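PDB 1LQT: NADPH-ferredoxin reductase FprA from Mycobacterium tuberculosis, which transfers electrons between NADPH and ferredoxin through a bound FAD and may supply electrons to cytochrome P450 systems. Local coordinates for residues 3-9 / 97-103; 10-16 / 37-41; 121-125 / 316-321; 127-131 / 141-145. All coordinates share one frame; numbering follows the deposited sequence. Where two conformers were deposited one is given.

Contact 1 (3-9 / 97-103); sequences PYYIAIV and YDAVIYA. With FAD (flavin-adenine dinucleotide), chain H.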
# COMPACT_ATOMS: atom_id res chain seq x y z
N PRO A 3 32.85 8.84 -2.31
CA PRO A 3 31.87 7.84 -1.94
C PRO A 3 31.24 7.26 -3.20
O PRO A 3 31.30 7.87 -4.26
CB PRO A 3 30.83 8.66 -1.16
CG PRO A 3 30.88 9.99 -1.77
CD PRO A 3 32.33 10.22 -2.14
N TYR A 4 30.62 6.10 -3.07
CA TYR A 4 29.67 5.66 -4.08
C TYR A 4 28.43 6.52 -3.95
O TYR A 4 28.05 6.90 -2.84
CB TYR A 4 29.28 4.20 -3.86
CG TYR A 4 30.39 3.22 -4.18
CD1 TYR A 4 30.92 3.14 -5.45
CD2 TYR A 4 30.86 2.34 -3.23
CE1 TYR A 4 31.92 2.23 -5.75
CE2 TYR A 4 31.84 1.40 -3.55
CZ TYR A 4 32.37 1.37 -4.81
OH TYR A 4 33.36 0.47 -5.15
N TYR A 5 27.80 6.80 -5.08
CA TYR A 5 26.59 7.60 -5.14
C TYR A 5 25.47 6.66 -5.55
O TYR A 5 25.49 6.06 -6.64
CB TYR A 5 26.70 8.70 -6.19
CG TYR A 5 27.72 9.72 -5.82
CD1 TYR A 5 27.39 10.78 -4.99
CD2 TYR A 5 29.01 9.63 -6.28
CE1 TYR A 5 28.35 11.72 -4.62
CE2 TYR A 5 29.97 10.58 -5.92
CZ TYR A 5 29.62 11.60 -5.10
OH TYR A 5 30.56 12.54 -4.74
N ILE A 6 24.49 6.54 -4.66
CA ILE A 6 23.34 5.67 -4.91
C ILE A 6 22.08 6.51 -4.94
O ILE A 6 21.85 7.31 -4.05
CB ILE A 6 23.20 4.64 -3.78
CG1 ILE A 6 24.54 3.99 -3.41
CG2 ILE A 6 22.17 3.59 -4.16
CD1 ILE A 6 25.21 3.23 -4.47
N ALA A 7 21.27 6.29 -5.96
CA ALA A 7 19.94 6.90 -6.03
C ALA A 7 18.94 5.84 -5.63
O ALA A 7 19.04 4.69 -6.05
CB ALA A 7 19.61 7.37 -7.42
N ILE A 8 17.96 6.26 -4.84
CA ILE A 8 16.84 5.39 -4.46
C ILE A 8 15.59 6.10 -4.94
O ILE A 8 15.38 7.27 -4.64
CB ILE A 8 16.80 5.13 -2.95
CG1 ILE A 8 18.08 4.46 -2.48
CG2 ILE A 8 15.59 4.28 -2.62
CD1 ILE A 8 18.14 4.29 -1.00
N VAL A 9 14.77 5.38 -5.71
CA VAL A 9 13.55 5.92 -6.30
C VAL A 9 12.40 5.40 -5.47
O VAL A 9 12.10 4.22 -5.46
CB VAL A 9 13.42 5.53 -7.78
CG1 VAL A 9 12.15 6.10 -8.34
CG2 VAL A 9 14.67 6.01 -8.54
N TYR A 97 24.69 7.97 -11.24
CA TYR A 97 24.88 7.30 -9.99
C TYR A 97 25.59 5.99 -10.23
O TYR A 97 25.48 5.41 -11.31
CB TYR A 97 23.50 7.06 -9.33
CG TYR A 97 22.85 8.32 -8.82
CD1 TYR A 97 22.03 9.09 -9.64
CD2 TYR A 97 23.10 8.77 -7.54
CE1 TYR A 97 21.47 10.24 -9.17
CE2 TYR A 97 22.53 9.93 -7.07
CZ TYR A 97 21.72 10.67 -7.88
OH TYR A 97 21.11 11.82 -7.42
N ASP A 98 26.33 5.54 -9.24
CA ASP A 98 26.95 4.22 -9.31
C ASP A 98 25.93 3.10 -9.39
O ASP A 98 26.14 2.12 -10.09
CB ASP A 98 27.90 4.00 -8.14
CG ASP A 98 29.10 4.93 -8.20
OD1 ASP A 98 29.16 5.86 -7.36
OD2 ASP A 98 29.95 4.76 -9.07
N ALA A 99 24.83 3.26 -8.66
CA ALA A 99 23.73 2.30 -8.73
C ALA A 99 22.45 3.03 -8.39
O ALA A 99 22.46 4.07 -7.73
CB ALA A 99 23.96 1.17 -7.78
N VAL A 100 21.33 2.45 -8.85
CA VAL A 100 20.02 3.01 -8.64
C VAL A 100 19.14 1.88 -8.12
O VAL A 100 19.11 0.80 -8.68
CB VAL A 100 19.43 3.57 -9.94
CG1 VAL A 100 18.12 4.30 -9.66
CG2 VAL A 100 20.43 4.51 -10.66
N ILE A 101 18.42 2.16 -7.04
CA ILE A 101 17.48 1.21 -6.45
C ILE A 101 16.07 1.72 -6.65
O ILE A 101 15.73 2.81 -6.20
CB ILE A 101 17.74 1.02 -4.96
CG1 ILE A 101 19.19 0.59 -4.68
CG2 ILE A 101 16.77 0.03 -4.40
CD1 ILE A 101 19.50 0.50 -3.23
N TYR A 102 15.25 0.93 -7.35
CA TYR A 102 13.84 1.23 -7.53
C TYR A 102 13.04 0.60 -6.40
O TYR A 102 13.02 -0.61 -6.24
CB TYR A 102 13.37 0.74 -8.92
CG TYR A 102 13.94 1.65 -9.96
CD1 TYR A 102 15.22 1.44 -10.47
CD2 TYR A 102 13.26 2.77 -10.39
CE1 TYR A 102 15.79 2.34 -11.33
CE2 TYR A 102 13.83 3.67 -11.26
CZ TYR A 102 15.09 3.47 -11.71
OH TYR A 102 15.65 4.41 -12.54
N ALA A 103 12.35 1.47 -5.66
CA ALA A 103 11.58 1.13 -4.48
C ALA A 103 10.20 1.76 -4.63
O ALA A 103 9.67 2.39 -3.71
CB ALA A 103 12.30 1.62 -3.22
PA FAD H . 5.53 1.91 -0.80
O1A FAD H . 4.33 1.88 -1.67
O2A FAD H . 5.37 2.06 0.67
O5B FAD H . 6.48 3.10 -1.28
C5B FAD H . 6.69 3.34 -2.68
C4B FAD H . 7.11 4.80 -2.80
O4B FAD H . 7.60 4.98 -4.13
C3B FAD H . 5.97 5.80 -2.61
O3B FAD H . 6.32 6.85 -1.73
C2B FAD H . 5.70 6.28 -4.01
O2B FAD H . 5.10 7.55 -4.13
C1B FAD H . 7.10 6.20 -4.64
N9A FAD H . 7.11 6.13 -6.09
C8A FAD H . 6.37 5.29 -6.87
N7A FAD H . 6.62 5.46 -8.17
C5A FAD H . 7.55 6.48 -8.22
C6A FAD H . 8.19 7.10 -9.29
N6A FAD H . 8.01 6.75 -10.56
N1A FAD H . 9.08 8.08 -9.00
C2A FAD H . 9.32 8.41 -7.70
N3A FAD H . 8.75 7.85 -6.62
C4A FAD H . 7.87 6.89 -6.93
N1 FAD H . 1.94 -2.95 6.84
C2 FAD H . 2.01 -3.01 8.20
O2 FAD H . 3.00 -3.46 8.76
N3 FAD H . 0.93 -2.57 8.95
C4 FAD H . -0.18 -2.00 8.42
O4 FAD H . -1.11 -1.58 9.16
C4X FAD H . -0.23 -1.89 7.02
N5 FAD H . -1.31 -1.30 6.41
C5X FAD H . -1.36 -1.24 5.04
C6 FAD H . -2.45 -0.68 4.42
C7 FAD H . -2.59 -0.66 3.04
C7M FAD H . -3.79 -0.02 2.40
C8 FAD H . -1.55 -1.21 2.27
C8M FAD H . -1.66 -1.24 0.77
C9 FAD H . -0.43 -1.76 2.88
C9A FAD H . -0.32 -1.78 4.26
N10 FAD H . 0.79 -2.35 4.90
C10 FAD H . 0.85 -2.39 6.27
C1' FAD H . 1.95 -2.89 4.13
C2' FAD H . 2.99 -1.80 3.85
O2' FAD H . 2.31 -0.66 3.39
C3' FAD H . 3.98 -2.30 2.79
O3' FAD H . 4.70 -3.44 3.26
C4' FAD H . 5.10 -1.32 2.43
O4' FAD H . 4.63 0.03 2.47
C5' FAD H . 5.66 -1.63 1.04
O5' FAD H . 6.81 -0.80 0.91
P FAD H . 7.44 -0.34 -0.48
O1P FAD H . 8.61 0.48 -0.09
O2P FAD H . 7.66 -1.47 -1.42
O3P FAD H . 6.33 0.56 -1.18
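Tyr-97 lays its ring against Ala-7 at the start of a parallel strand pair, 4-9 beside 99-102, in the FAD-binding Rossmann-type sheet. The CB of Ala-7 sits squarely over that ring, 3.5 Å from the centroid of Tyr-97 and 6° off the normal, a CH-pi contact over the face. With CG of Tyr-97 anti to its carbonyl carbon (chi1 -71°), the ring runs across strand 4-9, and its hydroxyl bonds to Asp-37 in the strand beyond. Asp-98 then works as an extra rung before the ladder proper: its OD1 accepts from Tyr-5 N at 2.8 Å on the anti lone pair, nearly straight at 170°, while its own N gives a weak, bent bond back to Tyr-5 O. The carboxylate stands almost upright to the ring of Tyr-4, whose edge it meets, and OD1 has a second, charged partner in Arg-2. From Ala-99 on the register is regular. Ala-99 O accepts from Ala-7 N, Val-100 CG1 packs on the face that carries Ala-7 and Val-9, and Ile-101 is bonded to strand 4-9 through both its backbone polar atoms, N to Ala-7 O and O from Val-9 N, while its CD1 touches Ile-6 CG2 on the other face. Tyr-102 runs alongside Val-9, with CE2 3.7 Å from Val-9 CG2. The last rung is the amide of Ala-103 on Val-9 O, at the cofactor end of the pair, where Ala-103 O comes within 3.3 Å of FAD C5B and Val-9 CG1 lies 3.7 Å from FAD C2A in the adenine.

Contact 2 (10-16 / 37-41); sequences GSGPSAF and DMLEM. With FAD (flavin-adenine dinucleotide), chain H.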
# COMPACT_ATOMS: atom_id res chain seq x y z
N GLY A 10 11.76 6.33 -4.76
CA GLY A 10 10.75 6.04 -3.78
C GLY A 10 11.29 6.26 -2.37
O GLY A 10 12.50 6.24 -2.14
N SER A 11 10.35 6.44 -1.43
CA SER A 11 10.70 6.81 -0.04
C SER A 11 9.81 6.09 0.97
O SER A 11 9.62 6.59 2.08
CB SER A 11 10.64 8.31 0.13
OG SER A 11 9.32 8.81 0.01
N GLY A 12 9.29 4.94 0.59
CA GLY A 12 8.59 4.08 1.52
C GLY A 12 9.54 3.21 2.31
O GLY A 12 10.75 3.40 2.32
N PRO A 13 8.98 2.23 3.02
CA PRO A 13 9.81 1.34 3.85
C PRO A 13 10.95 0.69 3.12
O PRO A 13 12.05 0.66 3.64
CB PRO A 13 8.79 0.32 4.38
CG PRO A 13 7.52 1.00 4.36
CD PRO A 13 7.53 1.94 3.17
N SER A 14 10.73 0.11 1.95
CA SER A 14 11.82 -0.60 1.30
C SER A 14 12.96 0.36 0.94
O SER A 14 14.12 0.01 1.10
CB SER A 14 11.33 -1.41 0.10
OG SER A 14 10.94 -0.63 -1.01
N ALA A 15 12.62 1.56 0.50
CA ALA A 15 13.61 2.59 0.23
C ALA A 15 14.43 2.93 1.46
O ALA A 15 15.65 3.03 1.40
CB ALA A 15 12.92 3.82 -0.31
N PHE A 16 13.74 3.17 2.58
CA PHE A 16 14.44 3.54 3.80
C PHE A 16 15.25 2.43 4.41
O PHE A 16 16.34 2.67 4.97
CB PHE A 16 13.50 4.18 4.82
CG PHE A 16 13.38 5.65 4.62
CD1 PHE A 16 14.40 6.48 5.05
CD2 PHE A 16 12.27 6.22 4.00
CE1 PHE A 16 14.33 7.85 4.84
CE2 PHE A 16 12.23 7.58 3.79
CZ PHE A 16 13.25 8.38 4.20
N ASP A 37 20.91 9.57 -2.42
CA ASP A 37 19.90 10.53 -2.84
C ASP A 37 18.62 9.76 -3.06
O ASP A 37 18.57 8.81 -3.83
CB ASP A 37 20.30 11.21 -4.14
CG ASP A 37 21.40 12.24 -3.99
OD1 ASP A 37 21.68 12.64 -2.85
OD2 ASP A 37 21.97 12.64 -5.02
N MET A 38 17.57 10.18 -2.39
CA MET A 38 16.26 9.56 -2.47
C MET A 38 15.32 10.47 -3.21
O MET A 38 15.14 11.62 -2.81
CB MET A 38 15.77 9.29 -1.05
CG MET A 38 14.46 8.60 -0.99
SD MET A 38 13.96 8.18 0.71
CE MET A 38 14.96 6.80 1.08
N LEU A 39 14.76 9.98 -4.30
CA LEU A 39 13.86 10.71 -5.17
C LEU A 39 12.46 10.17 -5.01
O LEU A 39 12.24 8.99 -5.21
CB LEU A 39 14.28 10.50 -6.64
CG LEU A 39 15.75 10.79 -6.95
CD1 LEU A 39 15.93 10.72 -8.49
CD2 LEU A 39 16.29 12.00 -6.39
N GLU A 40 11.52 11.03 -4.68
CA GLU A 40 10.17 10.63 -4.36
C GLU A 40 9.17 11.42 -5.18
O GLU A 40 9.23 12.64 -5.26
CB GLU A 40 9.92 10.85 -2.87
CG GLU A 40 8.45 10.83 -2.44
CD GLU A 40 7.73 9.52 -2.74
OE1 GLU A 40 8.32 8.45 -2.46
OE2 GLU A 40 6.60 9.59 -3.27
N MET A 41 8.23 10.69 -5.75
CA MET A 41 7.16 11.23 -6.57
C MET A 41 6.29 12.31 -5.89
O MET A 41 5.90 13.28 -6.52
CB MET A 41 6.26 10.03 -6.95
CG MET A 41 4.93 10.42 -7.58
SD MET A 41 4.20 9.10 -8.54
CE MET A 41 3.55 7.89 -7.19
PA FAD H . 5.53 1.91 -0.80
O1A FAD H . 4.33 1.88 -1.67
O2A FAD H . 5.37 2.06 0.67
O5B FAD H . 6.48 3.10 -1.28
C5B FAD H . 6.69 3.34 -2.68
C4B FAD H . 7.11 4.80 -2.80
O4B FAD H . 7.60 4.98 -4.13
C3B FAD H . 5.97 5.80 -2.61
O3B FAD H . 6.32 6.85 -1.73
C2B FAD H . 5.70 6.28 -4.01
O2B FAD H . 5.10 7.55 -4.13
C1B FAD H . 7.10 6.20 -4.64
N9A FAD H . 7.11 6.13 -6.09
C8A FAD H . 6.37 5.29 -6.87
N7A FAD H . 6.62 5.46 -8.17
C5A FAD H . 7.55 6.48 -8.22
C6A FAD H . 8.19 7.10 -9.29
N6A FAD H . 8.01 6.75 -10.56
N1A FAD H . 9.08 8.08 -9.00
C2A FAD H . 9.32 8.41 -7.70
N3A FAD H . 8.75 7.85 -6.62
C4A FAD H . 7.87 6.89 -6.93
N1 FAD H . 1.94 -2.95 6.84
C2 FAD H . 2.01 -3.01 8.20
O2 FAD H . 3.00 -3.46 8.76
N3 FAD H . 0.93 -2.57 8.95
C4 FAD H . -0.18 -2.00 8.42
O4 FAD H . -1.11 -1.58 9.16
C4X FAD H . -0.23 -1.89 7.02
N5 FAD H . -1.31 -1.30 6.41
C5X FAD H . -1.36 -1.24 5.04
C6 FAD H . -2.45 -0.68 4.42
C7 FAD H . -2.59 -0.66 3.04
C7M FAD H . -3.79 -0.02 2.40
C8 FAD H . -1.55 -1.21 2.27
C8M FAD H . -1.66 -1.24 0.77
C9 FAD H . -0.43 -1.76 2.88
C9A FAD H . -0.32 -1.78 4.26
N10 FAD H . 0.79 -2.35 4.90
C10 FAD H . 0.85 -2.39 6.27
C1' FAD H . 1.95 -2.89 4.13
C2' FAD H . 2.99 -1.80 3.85
O2' FAD H . 2.31 -0.66 3.39
C3' FAD H . 3.98 -2.30 2.79
O3' FAD H . 4.70 -3.44 3.26
C4' FAD H . 5.10 -1.32 2.43
O4' FAD H . 4.63 0.03 2.47
C5' FAD H . 5.66 -1.63 1.04
O5' FAD H . 6.81 -0.80 0.91
P FAD H . 7.44 -0.34 -0.48
O1P FAD H . 8.61 0.48 -0.09
O2P FAD H . 7.66 -1.47 -1.42
O3P FAD H . 6.33 0.56 -1.18
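Glu-40 OE1 is gripped from two directions: the hydroxyl of Ser-11 donates to it at 2.7 Å, and the ribose hydroxyl O3B of FAD donates at the same 2.7 Å to Glu-40 OE1. This is the dinucleotide-binding beta-alpha-beta unit of a Rossmann-type domain, in which a glycine-rich turn after strand 4-9 faces an acidic residue of segment 37-41. Ser-11 OG meets the carboxylate from above its plane, 42° out. The second oxygen takes the neighbouring ribose hydroxyl, O2B of FAD lying 2.7 Å from Glu-40 OE2, and also accepts from the amide of Leu-42, which would help fix the rotation of the carboxylate. A bend at chi2 (59°) folds the glutamate side chain back toward the ribose. The turn is tied to the strand by Gly-10 N, which donates almost straight to Leu-39 O. Where Gly-10 passes the cofactor its CA is 3.3 Å from FAD O4B, a closeness that leaves no room for a side chain. Gly-12 occupies the N-cap position of helix 13-28, its O accepting from Phe-16 N, and in the first turn the N and OG of Ser-14 both donate to the phosphate oxygen O1P. Behind the turn, Met-38 forms a Met-aromatic contact with Phe-16. Its sulfur lies over the ring, and its CE stands 3.7 Å above the ring centre of Phe-16, only 3° off the normal.

Contact 3 (121-125 / 316-321); sequences GSIAA and QLVVRS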
# COMPACT_ATOMS: atom_id res chain seq x y z
N GLY A 121 -19.26 4.24 -8.85
CA GLY A 121 -19.58 3.48 -7.65
C GLY A 121 -18.80 2.19 -7.51
O GLY A 121 -18.91 1.54 -6.50
N SER A 122 -18.07 1.79 -8.55
CA SER A 122 -17.20 0.61 -8.53
C SER A 122 -15.76 1.09 -8.61
O SER A 122 -15.36 1.65 -9.61
CB SER A 122 -17.50 -0.29 -9.71
OG SER A 122 -16.54 -1.33 -9.82
N ILE A 123 -15.02 0.91 -7.53
CA ILE A 123 -13.67 1.43 -7.39
C ILE A 123 -12.77 0.38 -6.78
O ILE A 123 -13.24 -0.62 -6.28
CB ILE A 123 -13.65 2.74 -6.55
CG1 ILE A 123 -14.09 2.49 -5.11
CG2 ILE A 123 -14.48 3.79 -7.21
CD1 ILE A 123 -14.04 3.74 -4.25
N ALA A 124 -11.47 0.63 -6.82
CA ALA A 124 -10.50 -0.20 -6.14
C ALA A 124 -10.21 0.33 -4.76
O ALA A 124 -10.31 1.51 -4.49
CB ALA A 124 -9.19 -0.28 -6.92
N ALA A 125 -9.79 -0.56 -3.89
CA ALA A 125 -9.31 -0.14 -2.61
C ALA A 125 -8.13 0.82 -2.74
O ALA A 125 -8.00 1.75 -1.95
CB ALA A 125 -8.95 -1.32 -1.71
N GLN A 316 -24.68 0.00 -3.53
CA GLN A 316 -24.45 1.30 -4.17
C GLN A 316 -22.97 1.68 -4.23
O GLN A 316 -22.62 2.69 -4.83
CB GLN A 316 -25.27 2.38 -3.49
CG GLN A 316 -26.75 2.07 -3.45
CD GLN A 316 -27.09 1.11 -2.33
OE1 GLN A 316 -26.51 1.20 -1.26
NE2 GLN A 316 -28.09 0.22 -2.57
N LEU A 317 -22.11 0.85 -3.65
CA LEU A 317 -20.66 1.01 -3.68
C LEU A 317 -20.07 -0.38 -3.72
O LEU A 317 -20.45 -1.22 -2.92
CB LEU A 317 -20.16 1.74 -2.44
CG LEU A 317 -18.64 1.90 -2.33
CD1 LEU A 317 -18.09 2.82 -3.39
CD2 LEU A 317 -18.28 2.38 -0.93
N VAL A 318 -19.14 -0.61 -4.64
CA VAL A 318 -18.36 -1.84 -4.69
C VAL A 318 -16.89 -1.41 -4.67
O VAL A 318 -16.46 -0.65 -5.54
CB VAL A 318 -18.66 -2.67 -5.95
CG1 VAL A 318 -17.72 -3.87 -6.02
CG2 VAL A 318 -20.09 -3.14 -5.94
N VAL A 319 -16.17 -1.87 -3.67
CA VAL A 319 -14.74 -1.63 -3.57
C VAL A 319 -14.04 -2.96 -3.75
O VAL A 319 -14.22 -3.88 -2.98
CB VAL A 319 -14.34 -1.05 -2.22
CG1 VAL A 319 -12.84 -0.75 -2.20
CG2 VAL A 319 -15.13 0.22 -1.91
N ARG A 320 -13.25 -3.07 -4.81
CA ARG A 320 -12.45 -4.27 -5.03
C ARG A 320 -11.14 -4.14 -4.26
O ARG A 320 -10.35 -3.23 -4.51
CB ARG A 320 -12.22 -4.57 -6.51
CG ARG A 320 -11.42 -3.52 -7.28
CD ARG A 320 -11.23 -3.89 -8.73
NE ARG A 320 -10.53 -2.84 -9.45
CZ ARG A 320 -11.12 -1.79 -9.98
NH1 ARG A 320 -12.43 -1.56 -9.87
NH2 ARG A 320 -10.40 -0.91 -10.65
N SER A 321 -10.93 -5.03 -3.31
CA SER A 321 -9.69 -5.11 -2.55
C SER A 321 -9.02 -6.43 -2.88
O SER A 321 -8.87 -7.31 -2.05
CB SER A 321 -9.93 -4.91 -1.05
OG SER A 321 -8.70 -4.75 -0.39
O HOH W 1 -14.61 -2.54 -8.14
O HOH W 2 -13.38 0.66 -11.40
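Arg-320 lays one face of its guanidinium over Ala-124, whose CB is 3.8 Å from Arg-320 NE and offset toward the rim of the flat group. The chain gets there from a first torsion that sets CG between backbone N and carbonyl carbon (chi1 63°), then runs extended as far as NE. At the guanidinium edge two waters lie in its plane, both accepting from NH1. Water 1 donates hydrogen bonds to Ser-122 OG and to Ile-123 O, the latter at 3.0 Å, and water 2 donates to Ser-122 O at 2.8 Å, so a single arginine nitrogen is bridged to three oxygens of segment 121-125.

On the other face of the sheet the contact is apolar. Val-319 CG2 meets Ile-123 CG1 at 4.1 Å, and Val-319 CG1 turns to Ala-125, 3.5 Å from the amide nitrogen of Ala-125. Ser-321 CB lies 3.8 Å from Ala-125 CB. Between the two layers runs the backbone of a parallel pair, the edge strand 122-124 against 317-320, in the Rossmann-type sheet that also carries the NADP site. Val-318 N donates to Gly-121 O, Ile-123 N to Val-318 O and Arg-320 N to Ile-123 O. The last bond, Ala-125 N to Arg-320 O at 2.8 Å, keeps the register but not the direction: the donor sits 38° above the carbonyl plane, as the chain turns into helix 125-132.

Farther out, Asp-109 forms a salt bridge with Arg-320 NH2, and the carbonyl of Glu-117 holds Ser-122 OG. Ser-321, just past the strand, packs on Val-158 beside the bound NADP derivative.

Contact 4 (127-131 / 141-145); sequences DFVGW and VSPDL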
# COMPACT_ATOMS: atom_id res chain seq x y z
N ASP A 127 -7.76 3.20 -4.76
CA ASP A 127 -8.30 4.53 -4.93
C ASP A 127 -9.08 4.99 -3.69
O ASP A 127 -9.04 6.16 -3.37
CB ASP A 127 -9.18 4.63 -6.16
CG ASP A 127 -8.45 4.31 -7.43
OD1 ASP A 127 -7.95 3.16 -7.59
OD2 ASP A 127 -8.36 5.16 -8.34
N PHE A 128 -9.81 4.10 -3.02
CA PHE A 128 -10.54 4.48 -1.83
C PHE A 128 -9.62 4.84 -0.68
O PHE A 128 -9.81 5.86 -0.03
CB PHE A 128 -11.51 3.35 -1.44
CG PHE A 128 -12.41 3.72 -0.30
CD1 PHE A 128 -13.33 4.72 -0.42
CD2 PHE A 128 -12.34 3.04 0.90
CE1 PHE A 128 -14.15 5.07 0.64
CE2 PHE A 128 -13.17 3.40 1.94
CZ PHE A 128 -14.04 4.40 1.80
N VAL A 129 -8.64 4.00 -0.44
CA VAL A 129 -7.62 4.22 0.56
C VAL A 129 -6.85 5.50 0.27
O VAL A 129 -6.60 6.33 1.15
CB VAL A 129 -6.66 3.03 0.66
CG1 VAL A 129 -5.50 3.34 1.60
CG2 VAL A 129 -7.39 1.75 1.10
N GLY A 130 -6.39 5.64 -0.97
CA GLY A 130 -5.68 6.86 -1.31
C GLY A 130 -6.52 8.09 -1.01
O GLY A 130 -6.02 9.09 -0.51
N TRP A 131 -7.80 8.01 -1.34
CA TRP A 131 -8.70 9.12 -1.08
C TRP A 131 -8.85 9.39 0.42
O TRP A 131 -8.70 10.53 0.86
CB TRP A 131 -10.04 8.85 -1.76
CG TRP A 131 -11.09 9.85 -1.48
CD1 TRP A 131 -11.23 11.10 -2.01
CD2 TRP A 131 -12.19 9.67 -0.61
NE1 TRP A 131 -12.36 11.71 -1.53
CE2 TRP A 131 -12.97 10.84 -0.67
CE3 TRP A 131 -12.63 8.62 0.18
CZ2 TRP A 131 -14.15 10.99 0.08
CZ3 TRP A 131 -13.79 8.76 0.90
CH2 TRP A 131 -14.52 9.92 0.85
N VAL A 141 -11.42 11.07 -6.08
CA VAL A 141 -12.14 9.81 -6.16
C VAL A 141 -13.58 10.03 -5.71
O VAL A 141 -14.52 9.57 -6.34
CB VAL A 141 -11.44 8.72 -5.37
CG1 VAL A 141 -12.29 7.44 -5.31
CG2 VAL A 141 -10.09 8.39 -5.98
N SER A 142 -13.74 10.71 -4.59
CA SER A 142 -15.02 11.26 -4.13
C SER A 142 -16.20 10.31 -4.32
O SER A 142 -17.16 10.60 -5.00
CB SER A 142 -15.27 12.56 -4.87
OG SER A 142 -14.18 13.44 -4.67
N PRO A 143 -16.13 9.16 -3.68
CA PRO A 143 -17.20 8.18 -3.84
C PRO A 143 -18.46 8.65 -3.14
O PRO A 143 -18.40 9.35 -2.13
CB PRO A 143 -16.63 6.96 -3.14
CG PRO A 143 -15.78 7.51 -2.07
CD PRO A 143 -15.12 8.71 -2.70
N ASP A 144 -19.59 8.25 -3.69
CA ASP A 144 -20.87 8.48 -3.04
C ASP A 144 -21.04 7.43 -1.95
O ASP A 144 -21.13 6.23 -2.24
CB ASP A 144 -21.99 8.39 -4.08
CG ASP A 144 -23.37 8.68 -3.52
OD1 ASP A 144 -23.55 8.76 -2.30
OD2 ASP A 144 -24.32 8.81 -4.31
N LEU A 145 -21.04 7.88 -0.70
CA LEU A 145 -21.14 7.01 0.45
C LEU A 145 -22.52 7.09 1.10
O LEU A 145 -22.68 6.73 2.25
CB LEU A 145 -20.05 7.36 1.46
CG LEU A 145 -18.64 7.28 0.90
CD1 LEU A 145 -17.62 7.57 1.99
CD2 LEU A 145 -18.38 5.94 0.26
O HOH W 3 -13.72 14.23 -2.09
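Pro-143 presses its CD onto the indole of Trp-131, 3.5 Å from the centroid of the six-membered ring and 4° off the normal. This CH-pi contact belongs to the tight part of the interface between helix 125-132 and the loop that leads from it to strand 149-153. The two side chains arrive from opposite directions, and CG of the proline follows CD across the same face, 3.8 Å from Trp-131 CZ3. Trp-131 points its indole at the loop because CG is anti to the backbone N (chi1 175°). Phe-128, one turn earlier, meets the proline quite differently: its ring offers an edge, with CE1 4.0 Å from Pro-143 CG in the ring plane. One proline thus fits against a face of one aromatic and the rim of another. Leu-145 fills in beyond it, CD1 near Trp-131 CH2 and CD2 near Phe-128 CE1, and its inner side packs on Leu-166 of helix 157-167. Val-141 is just as close, draping CG2 over the start of the helical segment, 3.6 Å from Asp-127 O, while its CB meets Trp-131 CB.

Toward solvent the contact is looser. Ser-142 is exposed; its backbone N lies over the pyrrole side of the indole, but its hydroxyl is joined to Trp-131 only through a water, which accepts from Trp-131 NE1 at 2.9 Å and stands 2.7 Å from Ser-142 OG. No direct hydrogen bond links the two segments. The loop is therefore held to the helix by apolar and CH-pi contacts, with the indole N-H satisfied by water at the surface edge.

From the N terminus, strand 4-9 opens contact 1, which closes only when the chain returns as 97-103. Within that loop lies contact 2, joining the turn after strand 4-9 to strand 34-40; the two touch through Ile-8 O and Leu-39 N, share one sheet and both reach FAD. In series after them, contact 3 begins at strand 122-124 and closes nearly two hundred residues later at 317-320. Contact 4 sits within this second loop, fastening helix 125-132 to the segment leading to strand 149-153, and Ile-123 CD1 packs on Phe-128 CB between them. Contacts 1 and 3 have centres about 37 Å apart, one in each Rossmann-type sheet.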